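Local coordinates for protein type VI secretion system component (Escherichia coli O6, PDB 2P5Z) that is a type VI secretion component that resembles the phage T4 tail proteins gp27 and gp5 and probably belongs to the cell-puncturing part of the apparatus, at residues A[37-42]-A[342-347]; A[130-135]-A[156-161]; A[152-157]-A[201-206]; A[183-188]-A[371-376]. One frame throughout, in Å; residues are numbered along the deposited sequence.

From the N terminus, the chain leaves strand 29-38 and first meets its distant partner in contact 1, where residues 342-347 close a loop of about 300 residues. Contacts 2 and 3 both lie within that long loop. Contact 2 brings residues 156-161 back against the start of helix 131-140; contact 3 begins where contact 2 ends, sharing Ser156 and Glu157, and pairs strand 150-153 with strand 196-202. Contact 4 joins strand 185-191 to the loop 371-376, and its segments alternate with those of contacts 1 and 3. Ser40 and Phe186 link contacts 1 and 4, while Asp203 reaches both Tyr158 of contact 2 and Arg374 of contact 4.

Contact 1: A[37-42]-A[342-347]; sequences EQLSTP and GVLITG
Leu39 places CG opposite its own carbonyl carbon (chi1 -68°) and runs extended from there, which carries CD1 across to strand 343-353; Gln38 turns the other way, with CG trans to its amide nitrogen (chi1 -169°), and lays that methylene 3.5 Å from Thr346 O. These two torsions set the side-chain contacts. Leu39 CD1 rests against the backbone at 3.8 Å from Thr346 CA, and it meets Leu344 CD1 methyl to methyl at 3.9 Å. Beyond CG the Gln38 chain continues extended. The backbones add one nearly straight hydrogen bond, from Leu39 N to Thr346 O at 3.0 Å. The same oxygen receives a CA-H...O contact from Gln38 CA at 3.4 Å, and a second such contact joins Gly347 CA to Glu37 O, also at 3.4 Å. Between them Gln38 and Gly347 form an antiparallel, non-hydrogen-bonded pair, with CA atoms 4.1 Å apart. Gln38 is also the first residue of a type II turn that ends at Thr41 and leads the chain away from its neighbour. The polar ends of Glu37 and Thr346 find partners outside the pairing: the Glu37 carboxylate goes to Arg85 and Tyr45, and the Thr346 hydroxyl to that of Thr363 on strand 359-366. Thr346 and Gly347 together face that one threonine, a classic beta bulge; it lies on the flank toward strand 359-366, and the end of strand 29-38 pairs on the other, within the beta-rich domain of the gp27-like baseplate family.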
loop_
_atom_site.group_PDB
_atom_site.type_symbol
_atom_site.label_atom_id
_atom_site.label_comp_id
_atom_site.label_asym_id
_atom_site.label_seq_id
_atom_site.Cartn_x
_atom_site.Cartn_y
_atom_site.Cartn_z
ATOM N N GLU A 37 -20.932 8.811 -3.897
ATOM C CA GLU A 37 -21.023 8.997 -5.313
ATOM C C GLU A 37 -19.860 9.893 -5.693
ATOM O O GLU A 37 -19.481 10.790 -4.948
ATOM C CB GLU A 37 -22.333 9.682 -5.705
ATOM C CG GLU A 37 -23.584 8.895 -5.334
ATOM C CD GLU A 37 -24.888 9.677 -5.509
ATOM O OE1 GLU A 37 -25.147 10.207 -6.618
ATOM O OE2 GLU A 37 -25.668 9.737 -4.531
ATOM N N GLN A 38 -19.305 9.642 -6.867
ATOM C CA GLN A 38 -18.162 10.366 -7.379
ATOM C C GLN A 38 -18.086 10.111 -8.870
ATOM O O GLN A 38 -18.370 9.008 -9.326
ATOM C CB GLN A 38 -16.905 9.857 -6.695
ATOM C CG GLN A 38 -15.661 10.677 -6.917
ATOM C CD GLN A 38 -14.470 9.972 -6.319
ATOM O OE1 GLN A 38 -14.630 9.021 -5.553
ATOM N NE2 GLN A 38 -13.274 10.403 -6.686
ATOM N N LEU A 39 -17.736 11.149 -9.618
ATOM C CA LEU A 39 -17.456 11.055 -11.042
ATOM C C LEU A 39 -16.423 9.980 -11.366
ATOM O O LEU A 39 -15.466 9.791 -10.610
ATOM C CB LEU A 39 -16.931 12.387 -11.529
ATOM C CG LEU A 39 -17.952 13.516 -11.522
ATOM C CD1 LEU A 39 -17.296 14.780 -12.051
ATOM C CD2 LEU A 39 -19.159 13.132 -12.375
ATOM N N SER A 40 -16.653 9.270 -12.479
ATOM C CA SER A 40 -15.756 8.230 -13.002
ATOM C C SER A 40 -15.505 7.082 -12.089
ATOM O O SER A 40 -14.456 6.448 -12.184
ATOM C CB SER A 40 -14.393 8.776 -13.449
ATOM O OG SER A 40 -14.569 9.531 -14.627
ATOM N N THR A 41 -16.455 6.810 -11.206
ATOM C CA THR A 41 -16.392 5.632 -10.347
ATOM C C THR A 41 -17.824 5.197 -10.048
ATOM O O THR A 41 -18.726 6.031 -10.011
ATOM C CB THR A 41 -15.537 5.864 -9.041
ATOM O OG1 THR A 41 -16.076 5.090 -7.963
ATOM C CG2 THR A 41 -15.540 7.264 -8.627
ATOM N N PRO A 42 -18.062 3.880 -9.927
ATOM C CA PRO A 42 -19.422 3.459 -9.583
ATOM C C PRO A 42 -19.784 3.819 -8.136
ATOM O O PRO A 42 -18.959 3.652 -7.233
ATOM C CB PRO A 42 -19.373 1.937 -9.761
ATOM C CG PRO A 42 -17.930 1.575 -9.607
ATOM C CD PRO A 42 -17.150 2.740 -10.131
ATOM N N GLY A 342 -19.634 29.582 -9.812
ATOM C CA GLY A 342 -20.163 28.295 -10.262
ATOM C C GLY A 342 -19.155 27.187 -10.008
ATOM O O GLY A 342 -17.962 27.340 -10.278
ATOM N N VAL A 343 -19.612 26.083 -9.436
ATOM C CA VAL A 343 -18.714 24.972 -9.139
ATOM C C VAL A 343 -19.276 23.678 -9.685
ATOM O O VAL A 343 -20.492 23.513 -9.778
ATOM C CB VAL A 343 -18.398 24.824 -7.614
ATOM C CG1 VAL A 343 -17.974 26.153 -7.011
ATOM C CG2 VAL A 343 -19.576 24.231 -6.824
ATOM N N LEU A 344 -18.387 22.770 -10.074
ATOM C CA LEU A 344 -18.810 21.487 -10.621
ATOM C C LEU A 344 -18.613 20.459 -9.546
ATOM O O LEU A 344 -17.503 20.293 -9.055
ATOM C CB LEU A 344 -17.975 21.123 -11.848
ATOM C CG LEU A 344 -18.248 19.859 -12.688
ATOM C CD1 LEU A 344 -17.423 18.655 -12.233
ATOM C CD2 LEU A 344 -19.744 19.507 -12.806
ATOM N N ILE A 345 -19.689 19.767 -9.197
ATOM C CA ILE A 345 -19.639 18.745 -8.169
ATOM C C ILE A 345 -18.968 17.504 -8.713
ATOM O O ILE A 345 -19.444 16.917 -9.684
ATOM C CB ILE A 345 -21.047 18.337 -7.710
ATOM C CG1 ILE A 345 -21.891 19.571 -7.347
ATOM C CG2 ILE A 345 -20.961 17.295 -6.577
ATOM C CD1 ILE A 345 -21.386 20.379 -6.144
ATOM N N THR A 346 -17.866 17.118 -8.074
ATOM C CA THR A 346 -17.136 15.919 -8.440
ATOM C C THR A 346 -17.480 14.738 -7.550
ATOM O O THR A 346 -17.269 13.598 -7.948
ATOM C CB THR A 346 -15.617 16.132 -8.382
ATOM O OG1 THR A 346 -15.221 16.432 -7.036
ATOM C CG2 THR A 346 -15.207 17.278 -9.298
ATOM N N GLY A 347 -17.984 14.995 -6.344
ATOM C CA GLY A 347 -18.229 13.917 -5.393
ATOM C C GLY A 347 -19.160 14.325 -4.267
ATOM O O GLY A 347 -19.219 15.498 -3.929
#

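Contact 2: A[130-135]-A[156-161]; sequences TVPQIV and SEYPAR
Tyr158 crosses Pro132 at about a right angle, and its side chain can be traced outward atom by atom. CB meets the proline ring first, 4.0 Å from Pro132 CD; CD1 follows, 4.1 Å from Pro132 CG, which approaches the aromatic ring obliquely. At the tip, OH passes Ile184 and is hydrogen-bonded to the carboxylate of Asp203; the side chain thus reaches from the start of helix 131-140 to the residue just after strand 196-202. The helix start itself is a capping box. Thr130, the N-cap residue, has OG1 tucked back over its own main chain (chi1 66°), where it accepts from Gln133 N at 3.0 Å. In return, Thr130 N donates to Gln133 OE1 at 3.1 Å, in the carbonyl plane and on a lone pair. That rotation leaves the Thr130 methyl facing residues 156-161, with CG2 against the carbonyl oxygens of Tyr158 and Pro159. Thr130 CA makes a CA-H...O contact with Pro159 O at 3.5 Å. Where strand 161-166 begins, Arg161 lies beside Val131, the two side chains pointing the same way; Val131 CG2 sits over one face of the guanidinium, offset toward its rim and 3.6 Å from Arg161 NH2.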
loop_
_atom_site.group_PDB
_atom_site.type_symbol
_atom_site.label_atom_id
_atom_site.label_comp_id
_atom_site.label_asym_id
_atom_site.label_seq_id
_atom_site.Cartn_x
_atom_site.Cartn_y
_atom_site.Cartn_z
ATOM N N THR A 130 -11.062 2.393 -31.290
ATOM C CA THR A 130 -10.887 3.577 -30.452
ATOM C C THR A 130 -11.119 3.141 -29.011
ATOM O O THR A 130 -11.725 2.074 -28.769
ATOM C CB THR A 130 -11.940 4.604 -30.771
ATOM O OG1 THR A 130 -13.219 4.073 -30.390
ATOM C CG2 THR A 130 -11.940 4.894 -32.255
ATOM N N VAL A 131 -10.634 3.946 -28.063
ATOM C CA VAL A 131 -10.973 3.729 -26.645
ATOM C C VAL A 131 -12.498 3.541 -26.397
ATOM O O VAL A 131 -12.883 2.534 -25.778
ATOM C CB VAL A 131 -10.338 4.788 -25.685
ATOM C CG1 VAL A 131 -10.931 4.668 -24.266
ATOM C CG2 VAL A 131 -8.824 4.654 -25.649
ATOM N N PRO A 132 -13.364 4.468 -26.900
ATOM C CA PRO A 132 -14.808 4.224 -26.741
ATOM C C PRO A 132 -15.333 2.902 -27.283
ATOM O O PRO A 132 -16.161 2.257 -26.630
ATOM C CB PRO A 132 -15.455 5.389 -27.487
ATOM C CG PRO A 132 -14.439 6.465 -27.429
ATOM C CD PRO A 132 -13.118 5.792 -27.513
ATOM N N GLN A 133 -14.850 2.491 -28.449
ATOM C CA GLN A 133 -15.305 1.231 -29.032
ATOM C C GLN A 133 -14.910 0.036 -28.159
ATOM O O GLN A 133 -15.740 -0.861 -27.912
ATOM C CB GLN A 133 -14.788 1.075 -30.458
ATOM C CG GLN A 133 -15.533 1.919 -31.471
ATOM C CD GLN A 133 -14.854 1.935 -32.832
ATOM O OE1 GLN A 133 -13.624 2.046 -32.941
ATOM N NE2 GLN A 133 -15.657 1.826 -33.881
ATOM N N ILE A 134 -13.664 0.041 -27.670
ATOM C CA ILE A 134 -13.227 -0.970 -26.695
ATOM C C ILE A 134 -14.135 -0.973 -25.461
ATOM O O ILE A 134 -14.617 -2.043 -25.042
ATOM C CB ILE A 134 -11.736 -0.794 -26.288
ATOM C CG1 ILE A 134 -10.835 -0.923 -27.519
ATOM C CG2 ILE A 134 -11.311 -1.859 -25.276
ATOM C CD1 ILE A 134 -9.375 -0.536 -27.311
ATOM N N VAL A 135 -14.404 0.224 -24.917
ATOM C CA VAL A 135 -15.246 0.344 -23.727
ATOM C C VAL A 135 -16.665 -0.178 -24.010
ATOM O O VAL A 135 -17.180 -1.056 -23.289
ATOM C CB VAL A 135 -15.231 1.784 -23.148
ATOM C CG1 VAL A 135 -16.284 1.936 -22.065
ATOM C CG2 VAL A 135 -13.859 2.101 -22.574
ATOM N N SER A 156 -14.598 15.555 -28.440
ATOM C CA SER A 156 -13.379 15.224 -29.167
ATOM C C SER A 156 -13.503 13.945 -30.000
ATOM O O SER A 156 -14.393 13.120 -29.774
ATOM C CB SER A 156 -12.202 15.108 -28.206
ATOM O OG SER A 156 -11.740 16.390 -27.841
ATOM N N GLU A 157 -12.605 13.794 -30.972
ATOM C CA GLU A 157 -12.564 12.595 -31.819
ATOM C C GLU A 157 -11.414 11.703 -31.397
ATOM O O GLU A 157 -10.313 12.184 -31.123
ATOM C CB GLU A 157 -12.437 12.965 -33.297
ATOM C CG GLU A 157 -13.741 13.463 -33.904
ATOM C CD GLU A 157 -13.687 13.564 -35.420
ATOM O OE1 GLU A 157 -13.150 14.569 -35.937
ATOM O OE2 GLU A 157 -14.200 12.639 -36.093
ATOM N N TYR A 158 -11.671 10.404 -31.335
ATOM C CA TYR A 158 -10.675 9.484 -30.801
ATOM C C TYR A 158 -10.138 8.577 -31.885
ATOM O O TYR A 158 -10.903 7.902 -32.567
ATOM C CB TYR A 158 -11.225 8.700 -29.597
ATOM C CG TYR A 158 -11.551 9.652 -28.481
ATOM C CD1 TYR A 158 -12.835 10.173 -28.332
ATOM C CD2 TYR A 158 -10.562 10.091 -27.623
ATOM C CE1 TYR A 158 -13.111 11.087 -27.349
ATOM C CE2 TYR A 158 -10.834 10.995 -26.642
ATOM C CZ TYR A 158 -12.105 11.489 -26.504
ATOM O OH TYR A 158 -12.362 12.399 -25.514
ATOM N N PRO A 159 -8.811 8.600 -32.070
ATOM C CA PRO A 159 -8.100 7.777 -33.039
ATOM C C PRO A 159 -8.327 6.292 -32.820
ATOM O O PRO A 159 -8.568 5.855 -31.697
ATOM C CB PRO A 159 -6.635 8.132 -32.782
ATOM C CG PRO A 159 -6.690 9.526 -32.215
ATOM C CD PRO A 159 -7.901 9.501 -31.342
ATOM N N ALA A 160 -8.298 5.529 -33.905
ATOM C CA ALA A 160 -8.256 4.082 -33.790
ATOM C C ALA A 160 -6.865 3.705 -33.275
ATOM O O ALA A 160 -5.867 4.345 -33.610
ATOM C CB ALA A 160 -8.547 3.422 -35.123
ATOM N N ARG A 161 -6.815 2.713 -32.399
ATOM C CA ARG A 161 -5.550 2.221 -31.899
ATOM C C ARG A 161 -5.351 0.876 -32.548
ATOM O O ARG A 161 -6.286 0.099 -32.668
ATOM C CB ARG A 161 -5.608 2.043 -30.388
ATOM C CG ARG A 161 -5.893 3.301 -29.603
ATOM C CD ARG A 161 -4.623 3.887 -29.032
ATOM N NE ARG A 161 -4.925 4.874 -28.000
ATOM C CZ ARG A 161 -5.066 4.590 -26.708
ATOM N NH1 ARG A 161 -4.926 3.342 -26.278
ATOM N NH2 ARG A 161 -5.341 5.557 -25.844
#

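Contact 3: A[152-157]-A[201-206]; sequences FNLKSE and FYDDQS
The carboxylate of Asp203 is held by two successive amides across the contact: Lys155 N donates to Asp203 OD1 at 2.8 Å and Ser156 N to Asp203 OD2 at 3.2 Å. Both donors come from the syn side, somewhat out of the carboxylate plane; the Tyr158 hydroxyl is a third donor. A chi1 of 56° in Asp203 turns both oxygens toward the loop after strand 150-153. Upstream, that strand, at the edge of a mixed three-stranded sheet, runs parallel to its central strand 196-202, with Asn153 N hydrogen-bonded to Phe201 O at 3.1 Å. On one face of the sheet Phe152 and Phe201 form an offset stack, their planes 8° apart and centroids separated by 4.3 Å; helix 131-140 packs there through Pro132 and Val135. Asn153 lies alongside the Tyr202 ring on the other face, its amide plane inclined 23° to the ring. A water bridges the two segments, 2.8 Å from Asn153 O and 2.9 Å from Asp203 N, from which it accepts; Asp204 OD1 is hydrogen-bonded to it as well. Lys155 lays CG against the Asp204 carboxylate, and the chain then bends at chi2 and chi4; Lys155 NZ stays 5.3 Å from Asp204 OD1, not in contact.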
loop_
_atom_site.group_PDB
_atom_site.type_symbol
_atom_site.label_atom_id
_atom_site.label_comp_id
_atom_site.label_asym_id
_atom_site.label_seq_id
_atom_site.Cartn_x
_atom_site.Cartn_y
_atom_site.Cartn_z
ATOM N N PHE A 152 -22.650 7.645 -25.044
ATOM C CA PHE A 152 -21.449 8.456 -25.221
ATOM C C PHE A 152 -21.829 9.808 -25.797
ATOM O O PHE A 152 -22.545 9.856 -26.788
ATOM C CB PHE A 152 -20.474 7.772 -26.192
ATOM C CG PHE A 152 -19.800 6.562 -25.625
ATOM C CD1 PHE A 152 -18.566 6.672 -24.998
ATOM C CD2 PHE A 152 -20.389 5.318 -25.711
ATOM C CE1 PHE A 152 -17.939 5.558 -24.463
ATOM C CE2 PHE A 152 -19.770 4.208 -25.172
ATOM C CZ PHE A 152 -18.542 4.324 -24.556
ATOM N N ASN A 153 -21.366 10.900 -25.191
ATOM C CA ASN A 153 -21.552 12.246 -25.757
ATOM C C ASN A 153 -20.202 12.947 -25.799
ATOM O O ASN A 153 -19.962 13.943 -25.107
ATOM C CB ASN A 153 -22.560 13.102 -24.966
ATOM C CG ASN A 153 -23.805 12.330 -24.543
ATOM O OD1 ASN A 153 -24.755 12.177 -25.316
ATOM N ND2 ASN A 153 -23.808 11.852 -23.299
ATOM N N LEU A 154 -19.310 12.416 -26.617
ATOM C CA LEU A 154 -17.958 12.921 -26.661
ATOM C C LEU A 154 -17.873 14.079 -27.641
ATOM O O LEU A 154 -18.557 14.086 -28.665
ATOM C CB LEU A 154 -17.017 11.784 -27.027
ATOM C CG LEU A 154 -17.184 10.599 -26.072
ATOM C CD1 LEU A 154 -16.323 9.463 -26.517
ATOM C CD2 LEU A 154 -16.852 10.986 -24.622
ATOM N N LYS A 155 -17.071 15.083 -27.306
ATOM C CA LYS A 155 -16.912 16.223 -28.193
ATOM C C LYS A 155 -15.675 16.037 -29.055
ATOM O O LYS A 155 -15.703 16.324 -30.254
ATOM C CB LYS A 155 -16.834 17.538 -27.409
ATOM C CG LYS A 155 -18.189 18.094 -27.000
ATOM C CD LYS A 155 -18.981 18.617 -28.187
ATOM C CE LYS A 155 -20.472 18.573 -27.897
ATOM N NZ LYS A 155 -20.936 17.163 -27.803
ATOM N N SER A 156 -14.598 15.555 -28.440
ATOM C CA SER A 156 -13.379 15.224 -29.167
ATOM C C SER A 156 -13.503 13.945 -30.000
ATOM O O SER A 156 -14.393 13.120 -29.774
ATOM C CB SER A 156 -12.202 15.108 -28.206
ATOM O OG SER A 156 -11.740 16.390 -27.841
ATOM N N GLU A 157 -12.605 13.794 -30.972
ATOM C CA GLU A 157 -12.564 12.595 -31.819
ATOM C C GLU A 157 -11.414 11.703 -31.397
ATOM O O GLU A 157 -10.313 12.184 -31.123
ATOM C CB GLU A 157 -12.437 12.965 -33.297
ATOM C CG GLU A 157 -13.741 13.463 -33.904
ATOM C CD GLU A 157 -13.687 13.564 -35.420
ATOM O OE1 GLU A 157 -13.150 14.569 -35.937
ATOM O OE2 GLU A 157 -14.200 12.639 -36.093
ATOM N N PHE A 201 -21.029 9.024 -20.634
ATOM C CA PHE A 201 -19.632 9.389 -20.829
ATOM C C PHE A 201 -19.525 10.768 -21.458
ATOM O O PHE A 201 -20.337 11.130 -22.320
ATOM C CB PHE A 201 -18.925 8.379 -21.739
ATOM C CG PHE A 201 -18.931 6.948 -21.221
ATOM C CD1 PHE A 201 -17.904 6.487 -20.391
ATOM C CD2 PHE A 201 -19.922 6.056 -21.609
ATOM C CE1 PHE A 201 -17.871 5.169 -19.942
ATOM C CE2 PHE A 201 -19.901 4.736 -21.162
ATOM C CZ PHE A 201 -18.859 4.291 -20.322
ATOM N N TYR A 202 -18.522 11.540 -21.032
ATOM C CA TYR A 202 -18.271 12.878 -21.571
ATOM C C TYR A 202 -16.783 13.158 -21.508
ATOM O O TYR A 202 -16.070 12.527 -20.722
ATOM C CB TYR A 202 -18.950 13.967 -20.732
ATOM C CG TYR A 202 -20.432 13.832 -20.543
ATOM C CD1 TYR A 202 -21.322 14.261 -21.524
ATOM C CD2 TYR A 202 -20.945 13.271 -19.389
ATOM C CE1 TYR A 202 -22.679 14.161 -21.346
ATOM C CE2 TYR A 202 -22.295 13.146 -19.210
ATOM C CZ TYR A 202 -23.160 13.595 -20.187
ATOM O OH TYR A 202 -24.514 13.448 -20.010
ATOM N N ASP A 203 -16.337 14.132 -22.302
ATOM C CA ASP A 203 -14.952 14.573 -22.297
ATOM C C ASP A 203 -14.745 16.082 -22.118
ATOM O O ASP A 203 -13.593 16.559 -22.079
ATOM C CB ASP A 203 -14.178 14.043 -23.516
ATOM C CG ASP A 203 -14.802 14.417 -24.873
ATOM O OD1 ASP A 203 -15.455 15.473 -25.010
ATOM O OD2 ASP A 203 -14.590 13.640 -25.841
ATOM N N ASP A 204 -15.841 16.831 -22.008
ATOM C CA ASP A 204 -15.726 18.274 -21.772
ATOM C C ASP A 204 -16.838 18.871 -20.910
ATOM O O ASP A 204 -17.795 18.184 -20.526
ATOM C CB ASP A 204 -15.616 19.045 -23.098
ATOM C CG ASP A 204 -16.952 19.201 -23.807
ATOM O OD1 ASP A 204 -17.849 18.331 -23.666
ATOM O OD2 ASP A 204 -17.107 20.206 -24.525
ATOM N N GLN A 205 -16.714 20.174 -20.670
ATOM C CA GLN A 205 -17.657 20.966 -19.878
ATOM C C GLN A 205 -19.117 20.994 -20.362
ATOM O O GLN A 205 -20.017 21.334 -19.599
ATOM C CB GLN A 205 -17.102 22.374 -19.726
ATOM C CG GLN A 205 -15.931 22.613 -20.640
ATOM C CD GLN A 205 -14.744 23.179 -19.910
ATOM O OE1 GLN A 205 -13.600 22.846 -20.208
ATOM N NE2 GLN A 205 -15.007 24.043 -18.942
ATOM N N SER A 206 -19.361 20.600 -21.608
ATOM C CA SER A 206 -20.722 20.508 -22.118
ATOM C C SER A 206 -21.450 19.262 -21.599
ATOM O O SER A 206 -22.613 19.023 -21.920
ATOM C CB SER A 206 -20.720 20.536 -23.645
ATOM O OG SER A 206 -20.115 19.367 -24.164
HETATM O O HOH W 1 -18.396 15.771 -23.615
#

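Contact 4: A[183-188]-A[371-376]; sequences GIWFRF and YGYRPA
Trp185 and Tyr373 supply the aromatic part of this buried contact, a T-shaped pair in which the edge of Tyr373 is directed at the face of the indole. The planes stand at 90°, and the centroids of the five-membered ring and the phenol ring are 5.2 Å apart. With chi1 at 172° the Tyr373 ring swings away from its own amide nitrogen, which brings CD2 over the indole, nearest Trp185 CG at 3.6 Å. Apolar packing continues at Pro375, whose CG lies 3.9 Å from Trp185 CB and also touches the carbonyl oxygen of Ile184 at 3.6 Å; Ser40 lies against both Trp185 and Pro375. The strand that carries Trp185 follows helix 171-182 after two residues, and the helix ends in a Schellman motif with Gly183, at positive phi, as its C-prime residue. Of the polar interactions, one is at that helix end. Arg374 NH1 points at Gly183 O with the oxygen near the guanidinium plane, at its edge; the modelled separation is implausibly short, so this bond is doubtful. Other partners hold the guanidinium more clearly: NE forms a salt bridge with Glu304 of helix 298-308, and NH1 is hydrogen-bonded to the backbone oxygen of Asp203. Asn308 on the same helix grips the Arg374 backbone N through its OD1 and the carbonyl of Gly372 through its ND2.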
loop_
_atom_site.group_PDB
_atom_site.type_symbol
_atom_site.label_atom_id
_atom_site.label_comp_id
_atom_site.label_asym_id
_atom_site.label_seq_id
_atom_site.Cartn_x
_atom_site.Cartn_y
_atom_site.Cartn_z
ATOM N N GLY A 183 -8.673 10.970 -20.724
ATOM C CA GLY A 183 -9.406 12.023 -20.030
ATOM C C GLY A 183 -10.908 12.046 -20.247
ATOM O O GLY A 183 -11.531 13.104 -20.143
ATOM N N ILE A 184 -11.488 10.892 -20.566
ATOM C CA ILE A 184 -12.939 10.766 -20.671
ATOM C C ILE A 184 -13.456 10.464 -19.269
ATOM O O ILE A 184 -12.812 9.756 -18.491
ATOM C CB ILE A 184 -13.367 9.631 -21.666
ATOM C CG1 ILE A 184 -13.071 10.029 -23.110
ATOM C CG2 ILE A 184 -14.867 9.307 -21.591
ATOM C CD1 ILE A 184 -13.232 8.873 -24.096
ATOM N N TRP A 185 -14.608 11.024 -18.937
ATOM C CA TRP A 185 -15.198 10.775 -17.641
ATOM C C TRP A 185 -16.639 10.340 -17.747
ATOM O O TRP A 185 -17.291 10.542 -18.774
ATOM C CB TRP A 185 -15.078 11.995 -16.734
ATOM C CG TRP A 185 -15.624 13.263 -17.284
ATOM C CD1 TRP A 185 -14.963 14.166 -18.066
ATOM C CD2 TRP A 185 -16.923 13.806 -17.054
ATOM N NE1 TRP A 185 -15.782 15.232 -18.358
ATOM C CE2 TRP A 185 -16.992 15.037 -17.750
ATOM C CE3 TRP A 185 -18.044 13.369 -16.346
ATOM C CZ2 TRP A 185 -18.135 15.843 -17.747
ATOM C CZ3 TRP A 185 -19.193 14.178 -16.344
ATOM C CH2 TRP A 185 -19.224 15.397 -17.040
ATOM N N PHE A 186 -17.130 9.744 -16.674
ATOM C CA PHE A 186 -18.520 9.362 -16.636
ATOM C C PHE A 186 -19.281 9.714 -15.348
ATOM O O PHE A 186 -18.690 9.908 -14.275
ATOM C CB PHE A 186 -18.693 7.877 -16.979
ATOM C CG PHE A 186 -17.964 6.932 -16.068
ATOM C CD1 PHE A 186 -16.636 6.593 -16.305
ATOM C CD2 PHE A 186 -18.625 6.333 -15.001
ATOM C CE1 PHE A 186 -15.970 5.682 -15.477
ATOM C CE2 PHE A 186 -17.966 5.418 -14.157
ATOM C CZ PHE A 186 -16.644 5.071 -14.417
ATOM N N ARG A 187 -20.601 9.769 -15.481
ATOM C CA ARG A 187 -21.484 9.833 -14.344
ATOM C C ARG A 187 -22.680 8.932 -14.564
ATOM O O ARG A 187 -22.914 8.446 -15.671
ATOM C CB ARG A 187 -21.967 11.262 -14.111
ATOM C CG ARG A 187 -22.944 11.787 -15.126
ATOM C CD ARG A 187 -23.004 13.283 -14.976
ATOM N NE ARG A 187 -23.903 13.910 -15.930
ATOM C CZ ARG A 187 -25.199 14.092 -15.719
ATOM N NH1 ARG A 187 -25.758 13.690 -14.578
ATOM N NH2 ARG A 187 -25.931 14.672 -16.660
ATOM N N PHE A 188 -23.451 8.735 -13.503
ATOM C CA PHE A 188 -24.637 7.919 -13.572
ATOM C C PHE A 188 -25.867 8.805 -13.601
ATOM O O PHE A 188 -25.863 9.899 -13.047
ATOM C CB PHE A 188 -24.657 6.938 -12.413
ATOM C CG PHE A 188 -23.581 5.908 -12.501
ATOM C CD1 PHE A 188 -23.820 4.692 -13.114
ATOM C CD2 PHE A 188 -22.317 6.159 -12.001
ATOM C CE1 PHE A 188 -22.829 3.754 -13.216
ATOM C CE2 PHE A 188 -21.315 5.220 -12.105
ATOM C CZ PHE A 188 -21.576 4.013 -12.710
ATOM N N TYR A 371 -10.206 24.946 -18.624
ATOM C CA TYR A 371 -10.036 23.513 -18.327
ATOM C C TYR A 371 -11.340 22.850 -17.907
ATOM O O TYR A 371 -12.315 23.538 -17.628
ATOM C CB TYR A 371 -8.925 23.234 -17.309
ATOM C CG TYR A 371 -9.234 23.479 -15.855
ATOM C CD1 TYR A 371 -9.254 24.770 -15.340
ATOM C CD2 TYR A 371 -9.433 22.420 -14.978
ATOM C CE1 TYR A 371 -9.503 25.004 -14.005
ATOM C CE2 TYR A 371 -9.681 22.645 -13.634
ATOM C CZ TYR A 371 -9.716 23.945 -13.155
ATOM O OH TYR A 371 -9.958 24.199 -11.822
ATOM N N GLY A 372 -11.349 21.515 -17.882
ATOM C CA GLY A 372 -12.533 20.730 -17.507
ATOM C C GLY A 372 -12.204 19.646 -16.493
ATOM O O GLY A 372 -11.055 19.538 -16.047
ATOM N N TYR A 373 -13.206 18.852 -16.111
ATOM C CA TYR A 373 -12.974 17.757 -15.166
ATOM C C TYR A 373 -12.175 16.654 -15.844
ATOM O O TYR A 373 -12.392 16.372 -17.019
ATOM C CB TYR A 373 -14.284 17.188 -14.583
ATOM C CG TYR A 373 -14.053 15.940 -13.749
ATOM C CD1 TYR A 373 -13.546 16.019 -12.454
ATOM C CD2 TYR A 373 -14.289 14.674 -14.281
ATOM C CE1 TYR A 373 -13.304 14.860 -11.708
ATOM C CE2 TYR A 373 -14.046 13.532 -13.554
ATOM C CZ TYR A 373 -13.558 13.622 -12.277
ATOM O OH TYR A 373 -13.334 12.448 -11.591
ATOM N N ARG A 374 -11.244 16.057 -15.099
ATOM C CA ARG A 374 -10.437 14.939 -15.559
ATOM C C ARG A 374 -10.231 14.004 -14.371
ATOM O O ARG A 374 -9.867 14.463 -13.290
ATOM C CB ARG A 374 -9.052 15.404 -16.049
ATOM C CG ARG A 374 -9.027 16.366 -17.235
ATOM C CD ARG A 374 -9.553 15.757 -18.537
ATOM N NE ARG A 374 -9.951 16.816 -19.463
ATOM C CZ ARG A 374 -10.864 16.678 -20.420
ATOM N NH1 ARG A 374 -11.510 15.512 -20.588
ATOM N NH2 ARG A 374 -11.151 17.718 -21.204
ATOM N N PRO A 375 -10.449 12.693 -14.559
ATOM C CA PRO A 375 -10.286 11.735 -13.473
ATOM C C PRO A 375 -8.833 11.439 -13.178
ATOM O O PRO A 375 -7.960 11.751 -13.985
ATOM C CB PRO A 375 -10.963 10.461 -14.012
ATOM C CG PRO A 375 -11.618 10.850 -15.285
ATOM C CD PRO A 375 -10.912 12.045 -15.793
ATOM N N ALA A 376 -8.586 10.831 -12.025
ATOM C CA ALA A 376 -7.262 10.364 -11.686
ATOM C C ALA A 376 -6.802 9.279 -12.671
ATOM O O ALA A 376 -7.578 8.422 -13.113
ATOM C CB ALA A 376 -7.221 9.845 -10.231
#